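PDB 5H4R: beta-1,3-1,4-glucanase from Caldicellulosiruptor sp. F32, which hydrolyses mixed-linkage beta-1,3-1,4-glucans such as lichenan as a family 5 glycoside hydrolase, captured here with a bound cello-oligosaccharide. Local coordinates for residues T96-V101 with I324-A329; N139-I144 with C358-N363; N362-F365 with E370-G373. The protein carries 1 engineered substitution. All coordinates share one frame; numbering follows the deposited sequence.

Interaction 1 of 3, residues T96-V101 with I324-A329. With BGC (beta-D-glucopyranose), chain B.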
loop_
_atom_site.group_PDB
_atom_site.type_symbol
_atom_site.label_atom_id
_atom_site.label_comp_id
_atom_site.label_asym_id
_atom_site.label_seq_id
_atom_site.Cartn_x
_atom_site.Cartn_y
_atom_site.Cartn_z
ATOM N N THR A 96 -3.242 -7.954 -8.667
ATOM C CA THR A 96 -3.703 -7.261 -7.473
ATOM C C THR A 96 -3.885 -5.797 -7.820
ATOM O O THR A 96 -3.054 -5.219 -8.520
ATOM C CB THR A 96 -2.696 -7.404 -6.309
ATOM O OG1 THR A 96 -2.603 -8.775 -5.922
ATOM C CG2 THR A 96 -3.148 -6.625 -5.102
ATOM N N ILE A 97 -4.978 -5.205 -7.349
ATOM C CA ILE A 97 -5.186 -3.762 -7.413
ATOM C C ILE A 97 -5.336 -3.260 -5.990
ATOM O O ILE A 97 -6.152 -3.785 -5.222
ATOM C CB ILE A 97 -6.422 -3.376 -8.246
ATOM C CG1 ILE A 97 -6.584 -1.853 -8.247
ATOM C CG2 ILE A 97 -7.650 -4.041 -7.713
ATOM C CD1 ILE A 97 -7.379 -1.353 -9.392
ATOM N N ARG A 98 -4.535 -2.268 -5.627
ATOM C CA ARG A 98 -4.710 -1.588 -4.364
ATOM C C ARG A 98 -5.475 -0.299 -4.630
ATOM O O ARG A 98 -5.103 0.481 -5.520
ATOM C CB ARG A 98 -3.371 -1.311 -3.682
ATOM C CG ARG A 98 -3.502 -0.608 -2.333
ATOM C CD ARG A 98 -2.240 -0.852 -1.497
ATOM N NE ARG A 98 -2.141 -0.158 -0.208
ATOM C CZ ARG A 98 -1.629 1.065 -0.050
ATOM N NH1 ARG A 98 -1.294 1.800 -1.101
ATOM N NH2 ARG A 98 -1.486 1.576 1.174
ATOM N N ILE A 99 -6.574 -0.123 -3.893
ATOM C CA ILE A 99 -7.462 1.020 -4.024
ATOM C C ILE A 99 -7.389 1.812 -2.728
ATOM O O ILE A 99 -8.170 1.567 -1.792
ATOM C CB ILE A 99 -8.897 0.574 -4.336
ATOM C CG1 ILE A 99 -8.935 -0.239 -5.628
ATOM C CG2 ILE A 99 -9.805 1.820 -4.469
ATOM C CD1 ILE A 99 -10.307 -0.955 -5.861
ATOM N N PRO A 100 -6.427 2.719 -2.606
ATOM C CA PRO A 100 -6.349 3.541 -1.391
ATOM C C PRO A 100 -7.515 4.507 -1.342
ATOM O O PRO A 100 -7.900 5.098 -2.359
ATOM C CB PRO A 100 -5.009 4.264 -1.544
ATOM C CG PRO A 100 -4.783 4.331 -3.031
ATOM C CD PRO A 100 -5.370 3.051 -3.575
ATOM N N VAL A 101 -8.088 4.673 -0.148
ATOM C CA VAL A 101 -9.255 5.535 0.013
ATOM C C VAL A 101 -9.023 6.476 1.187
ATOM O O VAL A 101 -8.777 6.026 2.312
ATOM C CB VAL A 101 -10.549 4.740 0.245
ATOM C CG1 VAL A 101 -11.716 5.711 0.343
ATOM C CG2 VAL A 101 -10.764 3.743 -0.889
ATOM N N ILE A 324 4.462 -5.771 0.276
ATOM C CA ILE A 324 4.937 -4.412 0.061
ATOM C C ILE A 324 3.835 -3.706 -0.725
ATOM O O ILE A 324 3.675 -3.897 -1.926
ATOM C CB ILE A 324 6.293 -4.393 -0.654
ATOM C CG1 ILE A 324 7.370 -4.994 0.242
ATOM C CG2 ILE A 324 6.652 -2.990 -1.108
ATOM C CD1 ILE A 324 8.668 -5.251 -0.473
ATOM N N GLY A 325 3.007 -2.936 -0.014
ATOM C CA GLY A 325 1.839 -2.348 -0.628
ATOM C C GLY A 325 2.133 -1.174 -1.536
ATOM O O GLY A 325 1.267 -0.789 -2.323
ATOM N N GLU A 326 3.307 -0.564 -1.387
ATOM C CA GLU A 326 3.734 0.536 -2.261
ATOM C C GLU A 326 5.241 0.496 -2.441
ATOM O O GLU A 326 5.983 0.418 -1.454
ATOM C CB GLU A 326 3.368 1.924 -1.713
ATOM C CG GLU A 326 1.904 2.234 -1.592
ATOM C CD GLU A 326 1.638 3.619 -1.024
ATOM O OE1 GLU A 326 2.546 4.493 -1.111
ATOM O OE2 GLU A 326 0.520 3.844 -0.488
ATOM N N PHE A 327 5.660 0.566 -3.701
ATOM C CA PHE A 327 7.007 0.924 -4.089
ATOM C C PHE A 327 6.924 1.555 -5.467
ATOM O O PHE A 327 5.879 1.546 -6.128
ATOM C CB PHE A 327 7.967 -0.287 -4.116
ATOM C CG PHE A 327 7.902 -1.088 -5.376
ATOM C CD1 PHE A 327 6.760 -1.832 -5.689
ATOM C CD2 PHE A 327 8.976 -1.145 -6.260
ATOM C CE1 PHE A 327 6.693 -2.577 -6.851
ATOM C CE2 PHE A 327 8.895 -1.903 -7.415
ATOM C CZ PHE A 327 7.753 -2.617 -7.702
ATOM N N GLY A 328 8.042 2.110 -5.895
ATOM C CA GLY A 328 8.138 2.665 -7.233
ATOM C C GLY A 328 9.382 3.509 -7.331
ATOM O O GLY A 328 10.086 3.727 -6.351
ATOM N N ALA A 329 9.661 3.961 -8.558
ATOM C CA ALA A 329 10.730 4.926 -8.817
ATOM C C ALA A 329 10.150 6.005 -9.711
ATOM O O ALA A 329 9.580 5.701 -10.762
ATOM C CB ALA A 329 11.935 4.255 -9.468
HETATM C C2 BGC B . 1.779 7.444 0.280
HETATM C C3 BGC B . 1.231 7.812 -1.087
HETATM C C4 BGC B . 2.251 8.723 -1.747
HETATM C C5 BGC B . 3.421 7.811 -2.109
HETATM C C6 BGC B . 4.563 8.577 -2.786
HETATM C C1 BGC B . 3.310 7.289 0.317
HETATM O O2 BGC B . 1.108 6.264 0.771
HETATM O O3 BGC B . -0.010 8.479 -0.880
HETATM O O4 BGC B . 1.669 9.259 -2.931
HETATM O O5 BGC B . 3.929 7.129 -0.961
HETATM O O6 BGC B . 4.978 9.737 -2.056
#
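With chi1 at -179° and its chain extended as far as NE, the Arg98 side chain reaches across the interior of a TIM barrel towards Glu326, whose CG lies opposite the carbonyl carbon (chi1 -65°) so that the straight chain beyond it carries the carboxylate to the same point. The two side chains, from the second and seventh strands, cross at about a right angle. In their salt bridge Arg98 NH1 donates to Glu326 OE2 at 2.8 Å; OE2 receives it on its anti lone pair, turned away from OE1, and stands somewhat out of the guanidinium plane. Glu326 OE2 also accepts from O2 of the chain B glucose at 2.8 Å, while OE1 is held by Tyr274, so both carboxylate oxygens are engaged. Further bonds to Glu184, Asn187 and Asn52 hold the guanidinium, and Arg98 in turn steadies Glu326, part of the glycan pocket of this family 5 enzyme. Putting an alanine at Glu326 would probably leave Arg98 without one of its two carboxylate mates and the sugar O2 without this acceptor. Gly325 C lies over one face of the guanidinium, towards its rim, and Arg98 CD rests 3.6 Å from Gly325 O.

Interaction 2 of 3, residues N139-I144 with C358-N363. With BGC (beta-D-glucopyranose), chain B; BGC (beta-D-glucopyranose), chain C.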
loop_
_atom_site.group_PDB
_atom_site.type_symbol
_atom_site.label_atom_id
_atom_site.label_comp_id
_atom_site.label_asym_id
_atom_site.label_seq_id
_atom_site.Cartn_x
_atom_site.Cartn_y
_atom_site.Cartn_z
ATOM N N ASN A 139 -8.235 0.484 1.973
ATOM C CA ASN A 139 -7.619 0.922 3.231
ATOM C C ASN A 139 -8.271 2.206 3.742
ATOM O O ASN A 139 -9.284 2.676 3.208
ATOM C CB ASN A 139 -6.105 1.125 3.043
ATOM C CG ASN A 139 -5.757 2.377 2.239
ATOM O OD1 ASN A 139 -6.613 3.139 1.789
ATOM N ND2 ASN A 139 -4.461 2.604 2.079
ATOM N N ILE A 140 -7.689 2.735 4.826
ATOM C CA ILE A 140 -7.787 4.144 5.233
ATOM C C ILE A 140 -6.479 4.831 4.835
ATOM O O ILE A 140 -5.403 4.393 5.263
ATOM C CB ILE A 140 -8.011 4.257 6.755
ATOM C CG1 ILE A 140 -9.361 3.670 7.183
ATOM C CG2 ILE A 140 -7.828 5.721 7.243
ATOM C CD1 ILE A 140 -9.624 3.682 8.673
ATOM N N HIS A 141 -6.538 5.907 4.022
ATOM C CA HIS A 141 -5.321 6.471 3.459
ATOM C C HIS A 141 -4.999 7.806 4.120
ATOM O O HIS A 141 -4.466 7.814 5.251
ATOM C CB HIS A 141 -5.440 6.513 1.931
ATOM C CG HIS A 141 -4.121 6.452 1.248
ATOM N ND1 HIS A 141 -3.418 5.271 1.087
ATOM C CD2 HIS A 141 -3.355 7.434 0.709
ATOM C CE1 HIS A 141 -2.289 5.534 0.453
ATOM N NE2 HIS A 141 -2.233 6.835 0.203
ATOM N N HIS A 142 -5.239 8.951 3.463
ATOM C CA HIS A 142 -4.789 10.266 3.956
ATOM C C HIS A 142 -5.783 10.850 4.955
ATOM O O HIS A 142 -6.319 11.944 4.772
ATOM C CB HIS A 142 -4.583 11.281 2.836
ATOM C CG HIS A 142 -3.494 10.965 1.868
ATOM N ND1 HIS A 142 -2.209 10.629 2.247
ATOM C CD2 HIS A 142 -3.489 10.994 0.510
ATOM C CE1 HIS A 142 -1.473 10.430 1.164
ATOM N NE2 HIS A 142 -2.224 10.659 0.099
ATOM N N ASP A 143 -5.981 10.109 6.047
ATOM C CA ASP A 143 -6.849 10.491 7.151
ATOM C C ASP A 143 -6.064 10.658 8.449
ATOM O O ASP A 143 -6.621 10.533 9.538
ATOM C CB ASP A 143 -7.955 9.456 7.355
ATOM C CG ASP A 143 -8.927 9.374 6.187
ATOM O OD1 ASP A 143 -9.023 10.338 5.414
ATOM O OD2 ASP A 143 -9.647 8.355 6.089
ATOM N N ILE A 144 -4.771 10.966 8.362
ATOM C CA ILE A 144 -3.907 10.979 9.540
ATOM C C ILE A 144 -3.890 12.419 10.056
ATOM O O ILE A 144 -3.055 13.243 9.675
ATOM C CB ILE A 144 -2.513 10.440 9.231
ATOM C CG1 ILE A 144 -2.607 9.106 8.470
ATOM C CG2 ILE A 144 -1.699 10.302 10.526
ATOM C CD1 ILE A 144 -3.347 7.980 9.205
ATOM N N CYS A 358 3.479 -3.995 -4.825
ATOM C CA CYS A 358 2.516 -3.206 -5.595
ATOM C C CYS A 358 3.115 -1.851 -5.980
ATOM O O CYS A 358 3.470 -1.057 -5.100
ATOM C CB CYS A 358 1.229 -2.962 -4.809
ATOM S SG CYS A 358 0.489 -4.461 -4.084
ATOM N N TRP A 359 3.191 -1.581 -7.285
ATOM C CA TRP A 359 3.697 -0.300 -7.773
ATOM C C TRP A 359 2.689 0.826 -7.551
ATOM O O TRP A 359 1.476 0.668 -7.755
ATOM C CB TRP A 359 4.014 -0.415 -9.267
ATOM C CG TRP A 359 4.620 0.840 -9.879
ATOM C CD1 TRP A 359 3.955 1.987 -10.246
ATOM C CD2 TRP A 359 5.997 1.059 -10.195
ATOM N NE1 TRP A 359 4.840 2.911 -10.754
ATOM C CE2 TRP A 359 6.103 2.369 -10.725
ATOM C CE3 TRP A 359 7.161 0.283 -10.063
ATOM C CZ2 TRP A 359 7.317 2.910 -11.152
ATOM C CZ3 TRP A 359 8.382 0.825 -10.493
ATOM C CH2 TRP A 359 8.445 2.126 -11.030
ATOM N N TRP A 360 3.205 1.986 -7.152
ATOM C CA TRP A 360 2.401 3.191 -6.932
ATOM C C TRP A 360 2.226 3.913 -8.268
ATOM O O TRP A 360 3.141 4.585 -8.737
ATOM C CB TRP A 360 3.099 4.096 -5.917
ATOM C CG TRP A 360 2.350 5.333 -5.625
ATOM C CD1 TRP A 360 2.679 6.596 -5.993
ATOM C CD2 TRP A 360 1.120 5.429 -4.918
ATOM N NE1 TRP A 360 1.728 7.486 -5.556
ATOM C CE2 TRP A 360 0.756 6.793 -4.891
ATOM C CE3 TRP A 360 0.287 4.499 -4.291
ATOM C CZ2 TRP A 360 -0.386 7.238 -4.261
ATOM C CZ3 TRP A 360 -0.839 4.951 -3.661
ATOM C CH2 TRP A 360 -1.176 6.309 -3.649
ATOM N N ASP A 361 1.050 3.790 -8.897
ATOM C CA ASP A 361 0.797 4.435 -10.187
ATOM C C ASP A 361 -0.201 5.565 -9.959
ATOM O O ASP A 361 -1.417 5.337 -9.894
ATOM C CB ASP A 361 0.279 3.448 -11.233
ATOM C CG ASP A 361 0.260 4.050 -12.634
ATOM O OD1 ASP A 361 0.165 5.297 -12.738
ATOM O OD2 ASP A 361 0.282 3.275 -13.619
ATOM N N ASN A 362 0.317 6.790 -9.880
ATOM C CA ASN A 362 -0.496 7.963 -9.597
ATOM C C ASN A 362 -0.874 8.755 -10.857
ATOM O O ASN A 362 -1.357 9.882 -10.743
ATOM C CB ASN A 362 0.209 8.871 -8.586
ATOM C CG ASN A 362 1.497 9.476 -9.133
ATOM O OD1 ASN A 362 1.970 9.081 -10.188
ATOM N ND2 ASN A 362 2.062 10.422 -8.410
ATOM N N ASN A 363 -0.727 8.163 -12.051
ATOM C CA ASN A 363 -1.091 8.794 -13.316
ATOM C C ASN A 363 -0.374 10.129 -13.541
ATOM O O ASN A 363 -0.879 10.984 -14.272
ATOM C CB ASN A 363 -2.605 9.022 -13.423
ATOM C CG ASN A 363 -3.082 9.179 -14.862
ATOM O OD1 ASN A 363 -2.556 8.526 -15.756
ATOM N ND2 ASN A 363 -4.084 10.039 -15.088
HETATM C C2 BGC B . 1.779 7.444 0.280
HETATM C C3 BGC B . 1.231 7.812 -1.087
HETATM C C4 BGC B . 2.251 8.723 -1.747
HETATM C C5 BGC B . 3.421 7.811 -2.109
HETATM C C6 BGC B . 4.563 8.577 -2.786
HETATM C C1 BGC B . 3.310 7.289 0.317
HETATM O O2 BGC B . 1.108 6.264 0.771
HETATM O O3 BGC B . -0.010 8.479 -0.880
HETATM O O4 BGC B . 1.669 9.259 -2.931
HETATM O O5 BGC B . 3.929 7.129 -0.961
HETATM O O6 BGC B . 4.978 9.737 -2.056
HETATM C C2 BGC C . 1.614 10.986 -4.558
HETATM C C3 BGC C . 1.735 12.492 -4.744
HETATM C C4 BGC C . 0.748 13.194 -3.813
HETATM C C5 BGC C . 0.949 12.716 -2.372
HETATM C C6 BGC C . -0.088 13.291 -1.419
HETATM C C1 BGC C . 1.840 10.652 -3.093
HETATM O O2 BGC C . 2.590 10.336 -5.382
HETATM O O3 BGC C . 1.435 12.772 -6.119
HETATM O O4 BGC C . 1.069 14.595 -3.842
HETATM O O5 BGC C . 0.841 11.316 -2.317
HETATM O O6 BGC C . 0.311 13.005 -0.059
#
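The contact between His141 and Trp360 is a pair of nearly parallel rings, offset so far that little of one lies over the other, at the sugar-binding mouth of the TIM barrel, where the loop after the third strand faces the eighth. The planes of the His141 ring and the six-membered ring of Trp360 differ by only 4°, yet their centroids are 5.9 Å apart; the nearest atoms are His141 NE2 and Trp360 CH2, at 4.0 Å. What unites the two side chains is the ligand they share. With CG anti to the backbone N (chi1 -179°), Trp360 brings one face of its indole against the chain B glucose, whose C3 lies over it towards the rim, 3.6 Å from Trp360 CZ2. At its edge the same indole donates from NE1 to O2 of the chain C glucose, so one residue serves two successive sugars. His141 meets the chain B glucose edge-on, with NE2 in an almost straight hydrogen bond (168°) to O3 at 3.0 Å. The rotation of this imidazole is set from behind, because Asn139 ND2 donates to His141 ND1 at 3.0 Å within the ring plane. His142 follows in the chain and turns a face to its neighbour, with His141 CD2 3.4 Å above the centre of the His142 ring.

Interaction 3 of 3, residues N362-F365 with E370-G373. With BGC (beta-D-glucopyranose), chain C; BGC (beta-D-glucopyranose), chain B.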
loop_
_atom_site.group_PDB
_atom_site.type_symbol
_atom_site.label_atom_id
_atom_site.label_comp_id
_atom_site.label_asym_id
_atom_site.label_seq_id
_atom_site.Cartn_x
_atom_site.Cartn_y
_atom_site.Cartn_z
ATOM N N ASN A 362 0.317 6.790 -9.880
ATOM C CA ASN A 362 -0.496 7.963 -9.597
ATOM C C ASN A 362 -0.874 8.755 -10.857
ATOM O O ASN A 362 -1.357 9.882 -10.743
ATOM C CB ASN A 362 0.209 8.871 -8.586
ATOM C CG ASN A 362 1.497 9.476 -9.133
ATOM O OD1 ASN A 362 1.970 9.081 -10.188
ATOM N ND2 ASN A 362 2.062 10.422 -8.410
ATOM N N ASN A 363 -0.727 8.163 -12.051
ATOM C CA ASN A 363 -1.091 8.794 -13.316
ATOM C C ASN A 363 -0.374 10.129 -13.541
ATOM O O ASN A 363 -0.879 10.984 -14.272
ATOM C CB ASN A 363 -2.605 9.022 -13.423
ATOM C CG ASN A 363 -3.082 9.179 -14.862
ATOM O OD1 ASN A 363 -2.556 8.526 -15.756
ATOM N ND2 ASN A 363 -4.084 10.039 -15.088
ATOM N N ALA A 364 0.791 10.319 -12.923
ATOM C CA ALA A 364 1.563 11.546 -13.072
ATOM C C ALA A 364 2.814 11.260 -13.897
ATOM O O ALA A 364 3.603 10.377 -13.546
ATOM C CB ALA A 364 1.955 12.129 -11.710
ATOM N N PHE A 365 3.012 12.042 -14.970
ATOM C CA PHE A 365 4.074 11.776 -15.934
ATOM C C PHE A 365 5.022 12.948 -16.169
ATOM O O PHE A 365 6.192 12.734 -16.502
ATOM C CB PHE A 365 3.457 11.361 -17.280
ATOM C CG PHE A 365 2.705 10.065 -17.197
ATOM C CD1 PHE A 365 3.375 8.859 -17.282
ATOM C CD2 PHE A 365 1.332 10.055 -16.996
ATOM C CE1 PHE A 365 2.699 7.662 -17.170
ATOM C CE2 PHE A 365 0.655 8.851 -16.868
ATOM C CZ PHE A 365 1.339 7.668 -16.955
ATOM N N GLU A 370 5.342 14.156 -8.306
ATOM C CA GLU A 370 5.956 12.834 -8.187
ATOM C C GLU A 370 5.509 11.985 -9.370
ATOM O O GLU A 370 4.398 11.448 -9.386
ATOM C CB GLU A 370 5.556 12.189 -6.872
ATOM C CG GLU A 370 5.953 13.009 -5.670
ATOM C CD GLU A 370 5.584 12.388 -4.333
ATOM O OE1 GLU A 370 5.042 11.264 -4.323
ATOM O OE2 GLU A 370 5.832 13.052 -3.292
ATOM N N ASN A 371 6.386 11.806 -10.344
ATOM C CA ASN A 371 5.961 11.240 -11.624
ATOM C C ASN A 371 6.195 9.727 -11.629
ATOM O O ASN A 371 7.132 9.169 -12.226
ATOM C CB ASN A 371 6.642 11.990 -12.758
ATOM C CG ASN A 371 6.209 13.453 -12.804
ATOM O OD1 ASN A 371 5.086 13.792 -12.386
ATOM N ND2 ASN A 371 7.095 14.329 -13.290
ATOM N N PHE A 372 5.262 9.040 -10.974
ATOM C CA PHE A 372 5.278 7.600 -10.801
ATOM C C PHE A 372 4.391 6.870 -11.813
ATOM O O PHE A 372 4.266 5.647 -11.738
ATOM C CB PHE A 372 4.795 7.254 -9.381
ATOM C CG PHE A 372 5.821 7.464 -8.287
ATOM C CD1 PHE A 372 6.874 6.568 -8.146
ATOM C CD2 PHE A 372 5.684 8.479 -7.356
ATOM C CE1 PHE A 372 7.797 6.713 -7.123
ATOM C CE2 PHE A 372 6.597 8.634 -6.321
ATOM C CZ PHE A 372 7.668 7.742 -6.219
ATOM N N GLY A 373 3.764 7.591 -12.739
ATOM C CA GLY A 373 2.789 6.977 -13.611
ATOM C C GLY A 373 3.408 5.950 -14.538
ATOM O O GLY A 373 4.545 6.105 -15.012
HETATM C C2 BGC C . 1.614 10.986 -4.558
HETATM C C3 BGC C . 1.735 12.492 -4.744
HETATM C C4 BGC C . 0.748 13.194 -3.813
HETATM C C5 BGC C . 0.949 12.716 -2.372
HETATM C C6 BGC C . -0.088 13.291 -1.419
HETATM C C1 BGC C . 1.840 10.652 -3.093
HETATM O O2 BGC C . 2.590 10.336 -5.382
HETATM O O3 BGC C . 1.435 12.772 -6.119
HETATM O O4 BGC C . 1.069 14.595 -3.842
HETATM O O5 BGC C . 0.841 11.316 -2.317
HETATM O O6 BGC C . 0.311 13.005 -0.059
HETATM C C2 BGC B . 1.779 7.444 0.280
HETATM C C3 BGC B . 1.231 7.812 -1.087
HETATM C C4 BGC B . 2.251 8.723 -1.747
HETATM C C5 BGC B . 3.421 7.811 -2.109
HETATM C C6 BGC B . 4.563 8.577 -2.786
HETATM C C1 BGC B . 3.310 7.289 0.317
HETATM O O2 BGC B . 1.108 6.264 0.771
HETATM O O3 BGC B . -0.010 8.479 -0.880
HETATM O O4 BGC B . 1.669 9.259 -2.931
HETATM O O5 BGC B . 3.929 7.129 -0.961
HETATM O O6 BGC B . 4.978 9.737 -2.056
#
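Asn362 reaches across to Glu370 with its amide nitrogen: ND2 donates to the backbone O of Glu370 at 2.7 Å, nearly straight (174°) and within both the amide and the carbonyl plane. This bond fixes the rotation of the amide, which chi1 of 66° has placed between the backbone N and the carbonyl carbon. ND2 also makes two weak bonds to O2 and O3 of the chain C glucose. On the other side of the amide, OD1 accepts from Ala364 N at 3.2 Å, the donor standing well above the carbonyl plane, and closes an Asx turn; a weak bond comes from Phe372 N. All this lies in the loop that follows the eighth strand of the TIM barrel, whose two segments run at about a right angle. Asn371 centres an inverse gamma turn, in which a weak bond from Phe372 N gives Glu370 O a second donor and shares that N-H between two acceptors. Between the two arms, Gly373 N donates to Ala364 O at 2.9 Å. Gly373 CA sits over the face of the Phe365 ring, 4.0 Å from its centroid, in a CH-pi contact, and Asn371 ND2 is satisfied by Gly367 O. The extended side chain of Glu370 reaches the ligand, where OE1 accepts from O2 of the chain C glucose at 2.8 Å and from O6 of the chain B glucose at 2.7 Å.

All three interactions converge on the chain B glucose, and interactions 2 and 3 also share the chain C glucose joined to it through O4. Interactions 1 and 2 lie deepest, their centres about 6 Å apart, and are joined by backbone as well as ligand: Val101 O lies 2.8 Å from His141 N, a probable hydrogen bond. Interaction 3 stands farther out, its centre about 12 Å from that of interaction 2 and about 13 Å from that of interaction 1. It begins where the 358-363 segment ends, through Asn362 and Asn363, and is probably tied back by Trp359 NE1, 3.0 Å from Phe372 O. The engineered Gln188 belongs to the same glycan pocket as Glu326, His141, Trp360, Asn362 and Glu370.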